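Cellulose hydrolase (Bacillus licheniformis, PDB 4YZT) hydrolyses internal beta-1,4 linkages of cellulose as a three-module endoglucanase of glycoside hydrolase family 5, captured here with cellotetraose bound. Local coordinates at residues Y490-Y495 and K504-K509; L463-G468 and T518-P523; Q350-Q355 and S396-L401. All blocks are in the same frame, centred on the assembly; numbering follows the deposited sequence.

How the contacts relate
Coming from the N terminus, the chain first builds the parallel eight-stranded barrel of the hydrolase, then enters the X2 domain, where contact 3 closes the first loop by setting helix 395-401 on the loop 350-355. That loop is finished before contact 2 opens at strand 462-470. Contact 2 closes only when strand 515-522 pairs with it, and contact 1 is nested inside, joining 490-495 to the start of helix 505-510. Contacts 1 and 2 touch through Phe-494, whose ring packs on Leu-463, Thr-465 and Val-466, linking two sheets of the C-terminal part. Contact 3 stays separate, its nearest atoms about 8 Å from contact 2 and about 25 Å from contact 1.

Contact 1 of 3, residues Y490-Y495 and K504-K509; sequences YDEDFY and KERVLK
Arg-506 reaches Asp-493 because its CG stands anti to the backbone N (chi1 164°) and the chain runs straight on to NE, while the Asp-493 carboxylate is turned to the side of its own backbone N (chi1 -64°). The two flat groups end up nearly coplanar, 7° apart, and Arg-506 NE gives a salt bridge of 2.9 Å to Asp-493 OD1. The other oxygen, OD2, is held by Asn-489 N. Water 2 ties OD2, Glu-492 OE1 and Arg-506 NH1 together; Glu-492 OE1 also accepts from Asn-489 ND2. A leucine in place of Arg-506 would probably leave Asp-493 OD1 without its charged mate and water 2 short of one donor. Lys-504, bent in mid-chain, curls over the backbone: its CE lies 3.3 Å from Asp-491 O, and its CD meets the edge of the Tyr-495 ring, 3.5 Å from CE1. Beyond it, NZ donates to water 1, which in turn donates to Asp-491 OD1. Val-507 CG2 packs on Asp-493 CB at 3.7 Å. Lys-504 N donates an almost straight bond of 2.9 Å to Asp-493 O, continuing the register in which Tyr-495 pairs with Tyr-502. This is a beta hairpin, 494-497 with 500-503, running directly into a short helix that has Lys-504 as N-cap.

Contact 2 of 3, residues L463-G468 and T518-P523; sequences LATVKG and TFELWP
Backbone bonds come first: Thr-518 and Lys-467 exchange two of them, N of Thr-518 to O of Lys-467 at 2.9 Å and N of Lys-467 to O of Thr-518 at 3.1 Å. Further along, Thr-465 O receives Glu-520 N, while Glu-520 O takes two donors, Ala-464 N at 2.8 Å in the carbonyl plane and Thr-465 N at 3.2 Å, tilted from it. Two residues thus face one, which is a classic beta bulge in an antiparallel strand pair; strand 515-522 passes the sheet on to strand 527-535. One CH-pi contact is made by a bulge residue, Ala-464, and the other by Val-466, just past the bulge. Ala-464 CB sits over a face of the Trp-522 indole, 3.7 Å from the centroid of the five-membered ring, and Val-466 CG1 stands over the middle of the Phe-519 ring, 4.0 Å from its centroid. Apolar packing adds Val-466 CG2 against Phe-519 CD2 at 3.5 Å, with Leu-463 CD1 coming in at the edge of the same ring. Among polar side chains, Glu-520 lies alongside Thr-465, OE1 being 3.5 Å from its CG2; with CG beside the backbone N (chi1 -60°) and the chain extended, OE2 reaches the hydroxyl of Tyr-487. Lys-467 runs beside Thr-518 on this same face.

Contact 3 of 3, residues Q350-Q355 and S396-L401; sequences QSISDQ and SCLAKL. With EDO (1,2-ethanediol), chain C.
Leu-398 meets Gln-355 at CB and not at its flat amide: CD1 of the leucine lies 3.6 Å from that CB, and the amide is led off elsewhere. The torsions explain this, since the CG of Gln-355 is anti to the backbone N (chi1 175°) but the chain then bends at chi2 (66°). The same Leu-398 CD1 also lies against a peptide group, 3.5 Å from Ser-353 O. The third flat group, the Gln-350 amide, works within its own loop: NE2 donates to Ser-351 O at 3.1 Å, with that oxygen close to the amide plane, and OE1 receives Lys-347 N. In the fold, 350-355 covers most of the loop joining neighbouring antiparallel strands 338-347 and 355-360 of the X2 carbohydrate-binding domain, and the first residue of the second strand; helix 395-401, which follows strand 390-393 in the chain, packs against it. Leu-398 is the buried side chain of this contact and also touches Leu-344 and Ile-393. Ile-352 points at the helix and divides its branches: CG2 meets Leu-398 CB at 4.1 Å, whereas CD1 reaches Ala-399 CB at 4.4 Å. That same CD1 lies 3.8 Å from C2 of an ethanediol, probably from the crystallisation liquor, whose O2 donates to Gln-350 O at 2.8 Å. At the other end of the loop, Asp-354 OD1 accepts from Ala-395 N, at the first residue of the helix.

Contact 1 of 3, residues Y490-Y495 and K504-K509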
loop_
_atom_site.group_PDB
_atom_site.type_symbol
_atom_site.label_atom_id
_atom_site.label_comp_id
_atom_site.label_asym_id
_atom_site.label_seq_id
_atom_site.Cartn_x
_atom_site.Cartn_y
_atom_site.Cartn_z
ATOM N N TYR A 490 6.372 -12.721 -3.090
ATOM C CA TYR A 490 5.213 -12.415 -3.931
ATOM C C TYR A 490 5.550 -11.511 -5.122
ATOM O O TYR A 490 6.330 -10.564 -4.995
ATOM C CB TYR A 490 4.120 -11.760 -3.092
ATOM C CG TYR A 490 2.948 -11.248 -3.911
ATOM C CD1 TYR A 490 2.059 -12.130 -4.518
ATOM C CD2 TYR A 490 2.736 -9.884 -4.082
ATOM C CE1 TYR A 490 0.983 -11.666 -5.267
ATOM C CE2 TYR A 490 1.660 -9.412 -4.828
ATOM C CZ TYR A 490 0.791 -10.313 -5.419
ATOM O OH TYR A 490 -0.276 -9.853 -6.164
ATOM N N ASP A 491 4.966 -11.850 -6.271
ATOM C CA ASP A 491 5.024 -11.071 -7.511
ATOM C C ASP A 491 6.366 -11.262 -8.228
ATOM O O ASP A 491 6.371 -11.660 -9.381
ATOM C CB ASP A 491 4.749 -9.580 -7.257
ATOM C CG ASP A 491 4.123 -8.875 -8.453
ATOM O OD1 ASP A 491 3.398 -9.520 -9.244
ATOM O OD2 ASP A 491 4.347 -7.657 -8.594
ATOM N N GLU A 492 7.496 -10.996 -7.570
ATOM C CA GLU A 492 8.765 -11.168 -8.282
ATOM C C GLU A 492 9.090 -12.652 -8.480
ATOM O O GLU A 492 9.717 -13.011 -9.482
ATOM C CB GLU A 492 9.914 -10.439 -7.573
ATOM C CG GLU A 492 10.381 -11.052 -6.285
ATOM C CD GLU A 492 11.435 -10.198 -5.580
ATOM O OE1 GLU A 492 12.150 -10.739 -4.717
ATOM O OE2 GLU A 492 11.536 -8.980 -5.870
ATOM N N ASP A 493 8.620 -13.514 -7.574
ATOM C CA ASP A 493 8.881 -14.952 -7.673
ATOM C C ASP A 493 7.652 -15.791 -8.017
ATOM O O ASP A 493 7.775 -16.854 -8.626
ATOM C CB ASP A 493 9.458 -15.489 -6.364
ATOM C CG ASP A 493 10.814 -14.903 -6.036
ATOM O OD1 ASP A 493 11.552 -14.548 -6.979
ATOM O OD2 ASP A 493 11.144 -14.840 -4.835
ATOM N N PHE A 494 6.465 -15.357 -7.588
ATOM C CA PHE A 494 5.277 -16.183 -7.819
ATOM C C PHE A 494 4.004 -15.367 -7.863
ATOM O O PHE A 494 3.951 -14.242 -7.371
ATOM C CB PHE A 494 5.137 -17.275 -6.735
ATOM C CG PHE A 494 4.870 -16.736 -5.337
ATOM C CD1 PHE A 494 3.574 -16.389 -4.939
ATOM C CD2 PHE A 494 5.904 -16.590 -4.426
ATOM C CE1 PHE A 494 3.324 -15.893 -3.667
ATOM C CE2 PHE A 494 5.661 -16.101 -3.142
ATOM C CZ PHE A 494 4.363 -15.754 -2.762
ATOM N N TYR A 495 2.966 -15.953 -8.440
ATOM C CA TYR A 495 1.638 -15.346 -8.375
ATOM C C TYR A 495 0.555 -16.358 -8.695
ATOM O O TYR A 495 0.830 -17.455 -9.204
ATOM C CB TYR A 495 1.526 -14.135 -9.320
ATOM C CG TYR A 495 1.818 -14.408 -10.784
ATOM C CD1 TYR A 495 3.127 -14.478 -11.262
ATOM C CD2 TYR A 495 0.781 -14.567 -11.699
ATOM C CE1 TYR A 495 3.389 -14.715 -12.618
ATOM C CE2 TYR A 495 1.036 -14.812 -13.062
ATOM C CZ TYR A 495 2.341 -14.879 -13.508
ATOM O OH TYR A 495 2.592 -15.110 -14.849
ATOM N N LYS A 504 7.614 -17.469 -11.460
ATOM C CA LYS A 504 8.205 -16.483 -12.345
ATOM C C LYS A 504 9.480 -17.008 -13.005
ATOM O O LYS A 504 10.211 -17.816 -12.432
ATOM C CB LYS A 504 8.490 -15.185 -11.578
ATOM C CG LYS A 504 7.228 -14.453 -11.147
ATOM C CD LYS A 504 6.673 -13.562 -12.244
ATOM C CE LYS A 504 7.541 -12.343 -12.429
ATOM N NZ LYS A 504 6.784 -11.194 -12.985
ATOM N N GLU A 505 9.707 -16.555 -14.232
ATOM C CA GLU A 505 10.919 -16.882 -14.981
ATOM C C GLU A 505 12.181 -16.729 -14.122
ATOM O O GLU A 505 13.080 -17.566 -14.166
ATOM C CB GLU A 505 11.030 -15.988 -16.215
ATOM C CG GLU A 505 12.137 -16.404 -17.154
ATOM C CD GLU A 505 12.435 -15.356 -18.197
ATOM O OE1 GLU A 505 12.999 -14.297 -17.841
ATOM O OE2 GLU A 505 12.088 -15.590 -19.367
ATOM N N ARG A 506 12.225 -15.648 -13.351
ATOM C CA ARG A 506 13.305 -15.389 -12.400
ATOM C C ARG A 506 13.692 -16.624 -11.583
ATOM O O ARG A 506 14.877 -16.939 -11.442
ATOM C CB ARG A 506 12.890 -14.258 -11.456
ATOM C CG ARG A 506 13.730 -14.124 -10.197
ATOM C CD ARG A 506 13.213 -12.967 -9.345
ATOM N NE ARG A 506 13.763 -12.995 -7.988
ATOM C CZ ARG A 506 14.968 -12.545 -7.653
ATOM N NH1 ARG A 506 15.369 -12.620 -6.393
ATOM N NH2 ARG A 506 15.771 -12.018 -8.571
ATOM N N VAL A 507 12.688 -17.315 -11.045
ATOM C CA VAL A 507 12.937 -18.484 -10.212
ATOM C C VAL A 507 13.490 -19.636 -11.046
ATOM O O VAL A 507 14.422 -20.332 -10.630
ATOM C CB VAL A 507 11.652 -18.949 -9.491
ATOM C CG1 VAL A 507 11.837 -20.332 -8.873
ATOM C CG2 VAL A 507 11.234 -17.921 -8.447
ATOM N N LEU A 508 12.906 -19.827 -12.222
ATOM C CA LEU A 508 13.301 -20.912 -13.110
ATOM C C LEU A 508 14.787 -20.809 -13.463
ATOM O O LEU A 508 15.495 -21.822 -13.552
ATOM C CB LEU A 508 12.447 -20.894 -14.378
ATOM C CG LEU A 508 10.935 -20.956 -14.170
ATOM C CD1 LEU A 508 10.223 -21.051 -15.505
ATOM C CD2 LEU A 508 10.518 -22.106 -13.227
ATOM N N LYS A 509 15.249 -19.575 -13.649
ATOM C CA LYS A 509 16.635 -19.322 -14.046
ATOM C C LYS A 509 17.638 -19.653 -12.932
ATOM O O LYS A 509 18.824 -19.840 -13.203
ATOM C CB LYS A 509 16.794 -17.862 -14.492
ATOM C CG LYS A 509 16.253 -17.579 -15.890
ATOM C CD LYS A 509 16.256 -16.080 -16.190
HETATM O O HOH W 1 4.496 -10.672 -11.884
HETATM O O HOH W 2 13.272 -13.247 -4.589
#

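Contact 2 of 3, residues L463-G468 and T518-P523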
loop_
_atom_site.group_PDB
_atom_site.type_symbol
_atom_site.label_atom_id
_atom_site.label_comp_id
_atom_site.label_asym_id
_atom_site.label_seq_id
_atom_site.Cartn_x
_atom_site.Cartn_y
_atom_site.Cartn_z
ATOM N N LEU A 463 -4.003 -18.800 -2.729
ATOM C CA LEU A 463 -2.551 -18.842 -2.561
ATOM C C LEU A 463 -2.098 -17.920 -1.422
ATOM O O LEU A 463 -2.535 -16.766 -1.335
ATOM C CB LEU A 463 -1.851 -18.445 -3.855
ATOM C CG LEU A 463 -0.321 -18.453 -3.821
ATOM C CD1 LEU A 463 0.213 -19.858 -3.530
ATOM C CD2 LEU A 463 0.200 -17.918 -5.144
ATOM N N ALA A 464 -1.240 -18.444 -0.548
ATOM C CA ALA A 464 -0.702 -17.677 0.571
ATOM C C ALA A 464 0.773 -17.317 0.368
ATOM O O ALA A 464 1.149 -16.137 0.384
ATOM C CB ALA A 464 -0.873 -18.457 1.852
ATOM N N THR A 465 1.605 -18.343 0.183
ATOM C CA THR A 465 3.022 -18.133 -0.094
ATOM C C THR A 465 3.602 -19.388 -0.765
ATOM O O THR A 465 2.901 -20.380 -0.957
ATOM C CB THR A 465 3.807 -17.781 1.202
ATOM O OG1 THR A 465 5.172 -17.468 0.875
ATOM C CG2 THR A 465 3.783 -18.933 2.180
ATOM N N VAL A 466 4.871 -19.339 -1.147
ATOM C CA VAL A 466 5.510 -20.474 -1.801
ATOM C C VAL A 466 6.935 -20.626 -1.262
ATOM O O VAL A 466 7.609 -19.624 -1.062
ATOM C CB VAL A 466 5.586 -20.297 -3.345
ATOM C CG1 VAL A 466 6.033 -21.608 -4.012
ATOM C CG2 VAL A 466 4.263 -19.823 -3.918
ATOM N N LYS A 467 7.393 -21.861 -1.036
ATOM C CA LYS A 467 8.813 -22.097 -0.761
ATOM C C LYS A 467 9.371 -23.058 -1.809
ATOM O O LYS A 467 8.620 -23.835 -2.428
ATOM C CB LYS A 467 9.041 -22.642 0.652
ATOM C CG LYS A 467 8.333 -23.968 0.948
ATOM C CD LYS A 467 8.859 -24.621 2.227
ATOM C CE LYS A 467 8.022 -25.836 2.632
ATOM N NZ LYS A 467 8.502 -26.428 3.920
ATOM N N GLY A 468 10.684 -22.996 -2.009
ATOM C CA GLY A 468 11.347 -23.828 -2.993
ATOM C C GLY A 468 12.658 -24.350 -2.450
ATOM O O GLY A 468 13.454 -23.587 -1.906
ATOM N N THR A 518 6.593 -25.830 -2.732
ATOM C CA THR A 518 5.392 -26.017 -1.935
ATOM C C THR A 518 4.546 -24.755 -1.983
ATOM O O THR A 518 4.939 -23.707 -1.447
ATOM C CB THR A 518 5.723 -26.372 -0.470
ATOM O OG1 THR A 518 6.531 -27.561 -0.416
ATOM C CG2 THR A 518 4.441 -26.596 0.330
ATOM N N PHE A 519 3.392 -24.857 -2.640
ATOM C CA PHE A 519 2.450 -23.749 -2.719
ATOM C C PHE A 519 1.526 -23.809 -1.508
ATOM O O PHE A 519 0.597 -24.612 -1.478
ATOM C CB PHE A 519 1.652 -23.796 -4.031
ATOM C CG PHE A 519 2.480 -23.488 -5.245
ATOM C CD1 PHE A 519 3.265 -24.468 -5.827
ATOM C CD2 PHE A 519 2.489 -22.211 -5.788
ATOM C CE1 PHE A 519 4.052 -24.186 -6.937
ATOM C CE2 PHE A 519 3.262 -21.919 -6.894
ATOM C CZ PHE A 519 4.051 -22.915 -7.474
ATOM N N GLU A 520 1.800 -22.973 -0.502
ATOM C CA GLU A 520 1.015 -22.985 0.728
ATOM C C GLU A 520 -0.219 -22.116 0.531
ATOM O O GLU A 520 -0.142 -20.990 0.033
ATOM C CB GLU A 520 1.850 -22.508 1.924
ATOM C CG GLU A 520 3.075 -23.356 2.200
ATOM C CD GLU A 520 3.890 -22.896 3.409
ATOM O OE1 GLU A 520 3.520 -21.901 4.077
ATOM O OE2 GLU A 520 4.918 -23.544 3.693
ATOM N N LEU A 521 -1.366 -22.668 0.906
ATOM C CA LEU A 521 -2.651 -22.049 0.640
ATOM C C LEU A 521 -3.364 -21.584 1.904
ATOM O O LEU A 521 -2.974 -21.932 3.019
ATOM C CB LEU A 521 -3.547 -23.040 -0.119
ATOM C CG LEU A 521 -2.906 -23.601 -1.385
ATOM C CD1 LEU A 521 -3.645 -24.846 -1.898
ATOM C CD2 LEU A 521 -2.884 -22.526 -2.454
ATOM N N TRP A 522 -4.419 -20.799 1.705
ATOM C CA TRP A 522 -5.446 -20.573 2.722
ATOM C C TRP A 522 -6.591 -21.544 2.424
ATOM O O TRP A 522 -7.000 -21.644 1.280
ATOM C CB TRP A 522 -5.953 -19.132 2.687
ATOM C CG TRP A 522 -4.897 -18.052 2.905
ATOM C CD1 TRP A 522 -4.514 -17.081 2.018
ATOM C CD2 TRP A 522 -4.127 -17.830 4.097
ATOM N NE1 TRP A 522 -3.546 -16.275 2.588
ATOM C CE2 TRP A 522 -3.295 -16.718 3.858
ATOM C CE3 TRP A 522 -4.060 -18.470 5.341
ATOM C CZ2 TRP A 522 -2.402 -16.236 4.816
ATOM C CZ3 TRP A 522 -3.171 -17.990 6.290
ATOM C CH2 TRP A 522 -2.356 -16.883 6.020
ATOM N N PRO A 523 -7.129 -22.248 3.442
ATOM C CA PRO A 523 -6.814 -22.167 4.871
ATOM C C PRO A 523 -5.453 -22.751 5.226
ATOM O O PRO A 523 -4.975 -23.677 4.558
ATOM C CB PRO A 523 -7.929 -22.986 5.521
ATOM C CG PRO A 523 -8.302 -23.990 4.482
ATOM C CD PRO A 523 -8.150 -23.272 3.164
#

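Contact 3 of 3, residues Q350-Q355 and S396-L401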
loop_
_atom_site.group_PDB
_atom_site.type_symbol
_atom_site.label_atom_id
_atom_site.label_comp_id
_atom_site.label_asym_id
_atom_site.label_seq_id
_atom_site.Cartn_x
_atom_site.Cartn_y
_atom_site.Cartn_z
ATOM N N GLN A 350 -17.343 -31.790 5.887
ATOM C CA GLN A 350 -16.973 -31.782 7.298
ATOM C C GLN A 350 -18.212 -31.717 8.192
ATOM O O GLN A 350 -19.281 -31.282 7.756
ATOM C CB GLN A 350 -16.029 -30.617 7.615
ATOM C CG GLN A 350 -16.717 -29.282 7.850
ATOM C CD GLN A 350 -15.791 -28.233 8.488
ATOM O OE1 GLN A 350 -14.800 -27.797 7.892
ATOM N NE2 GLN A 350 -16.125 -27.820 9.706
ATOM N N SER A 351 -18.081 -32.178 9.433
ATOM C CA SER A 351 -19.162 -32.011 10.396
ATOM C C SER A 351 -19.245 -30.531 10.773
ATOM O O SER A 351 -18.216 -29.852 10.894
ATOM C CB SER A 351 -18.944 -32.882 11.638
ATOM O OG SER A 351 -17.767 -32.487 12.326
ATOM N N ILE A 352 -20.453 -30.009 10.939
ATOM C CA ILE A 352 -20.576 -28.586 11.232
ATOM C C ILE A 352 -20.934 -28.351 12.698
ATOM O O ILE A 352 -21.822 -29.003 13.244
ATOM C CB ILE A 352 -21.615 -27.918 10.323
ATOM C CG1 ILE A 352 -21.201 -28.090 8.860
ATOM C CG2 ILE A 352 -21.759 -26.442 10.660
ATOM C CD1 ILE A 352 -22.257 -27.656 7.876
ATOM N N SER A 353 -20.221 -27.422 13.330
ATOM C CA SER A 353 -20.479 -27.080 14.722
ATOM C C SER A 353 -20.570 -25.576 14.843
ATOM O O SER A 353 -20.312 -24.857 13.873
ATOM C CB SER A 353 -19.384 -27.630 15.638
ATOM O OG SER A 353 -18.125 -27.063 15.319
ATOM N N ASP A 354 -20.937 -25.094 16.027
ATOM C CA ASP A 354 -21.014 -23.656 16.250
ATOM C C ASP A 354 -19.656 -23.024 15.966
ATOM O O ASP A 354 -18.611 -23.635 16.201
ATOM C CB ASP A 354 -21.470 -23.346 17.675
ATOM C CG ASP A 354 -22.876 -23.842 17.959
ATOM O OD1 ASP A 354 -23.604 -24.165 16.998
ATOM O OD2 ASP A 354 -23.252 -23.916 19.147
ATOM N N GLN A 355 -19.686 -21.802 15.439
ATOM C CA GLN A 355 -18.481 -21.095 15.039
ATOM C C GLN A 355 -18.276 -19.839 15.868
ATOM O O GLN A 355 -19.173 -19.010 15.960
ATOM C CB GLN A 355 -18.554 -20.712 13.563
ATOM C CG GLN A 355 -17.384 -19.877 13.103
ATOM C CD GLN A 355 -16.087 -20.652 13.155
ATOM O OE1 GLN A 355 -16.058 -21.856 12.861
ATOM N NE2 GLN A 355 -15.004 -19.976 13.538
ATOM N N SER A 396 -26.686 -24.687 12.995
ATOM C CA SER A 396 -27.853 -24.721 12.134
ATOM C C SER A 396 -27.901 -23.520 11.194
ATOM O O SER A 396 -28.291 -23.657 10.035
ATOM C CB SER A 396 -29.120 -24.792 12.985
ATOM O OG SER A 396 -28.985 -23.968 14.127
ATOM N N CYS A 397 -27.494 -22.350 11.683
ATOM C CA CYS A 397 -27.431 -21.172 10.827
ATOM C C CYS A 397 -26.343 -21.333 9.764
ATOM O O CYS A 397 -26.584 -21.077 8.587
ATOM C CB CYS A 397 -27.189 -19.902 11.655
ATOM S SG CYS A 397 -26.885 -18.409 10.664
ATOM N N LEU A 398 -25.152 -21.766 10.173
ATOM C CA LEU A 398 -24.063 -22.013 9.226
ATOM C C LEU A 398 -24.467 -22.960 8.102
ATOM O O LEU A 398 -24.097 -22.754 6.946
ATOM C CB LEU A 398 -22.841 -22.596 9.934
ATOM C CG LEU A 398 -21.893 -21.652 10.654
ATOM C CD1 LEU A 398 -20.843 -22.479 11.365
ATOM C CD2 LEU A 398 -21.246 -20.695 9.658
ATOM N N ALA A 399 -25.214 -24.003 8.452
ATOM C CA ALA A 399 -25.642 -25.001 7.476
ATOM C C ALA A 399 -26.506 -24.362 6.395
ATOM O O ALA A 399 -26.349 -24.655 5.213
ATOM C CB ALA A 399 -26.392 -26.131 8.161
ATOM N N LYS A 400 -27.401 -23.471 6.801
ATOM C CA LYS A 400 -28.271 -22.797 5.846
ATOM C C LYS A 400 -27.463 -21.912 4.895
ATOM O O LYS A 400 -27.733 -21.869 3.696
ATOM C CB LYS A 400 -29.336 -21.976 6.579
ATOM N N LEU A 401 -26.458 -21.222 5.427
ATOM C CA LEU A 401 -25.667 -20.294 4.627
ATOM C C LEU A 401 -24.811 -20.995 3.575
ATOM O O LEU A 401 -24.503 -20.423 2.530
ATOM C CB LEU A 401 -24.772 -19.449 5.532
ATOM C CG LEU A 401 -25.491 -18.546 6.530
ATOM C CD1 LEU A 401 -24.477 -17.829 7.401
ATOM C CD2 LEU A 401 -26.371 -17.561 5.784
HETATM C C1 EDO C . -20.502 -28.736 3.743
HETATM O O1 EDO C . -20.167 -29.813 2.858
HETATM C C2 EDO C . -20.109 -29.122 5.165
HETATM O O2 EDO C . -20.755 -30.355 5.516
#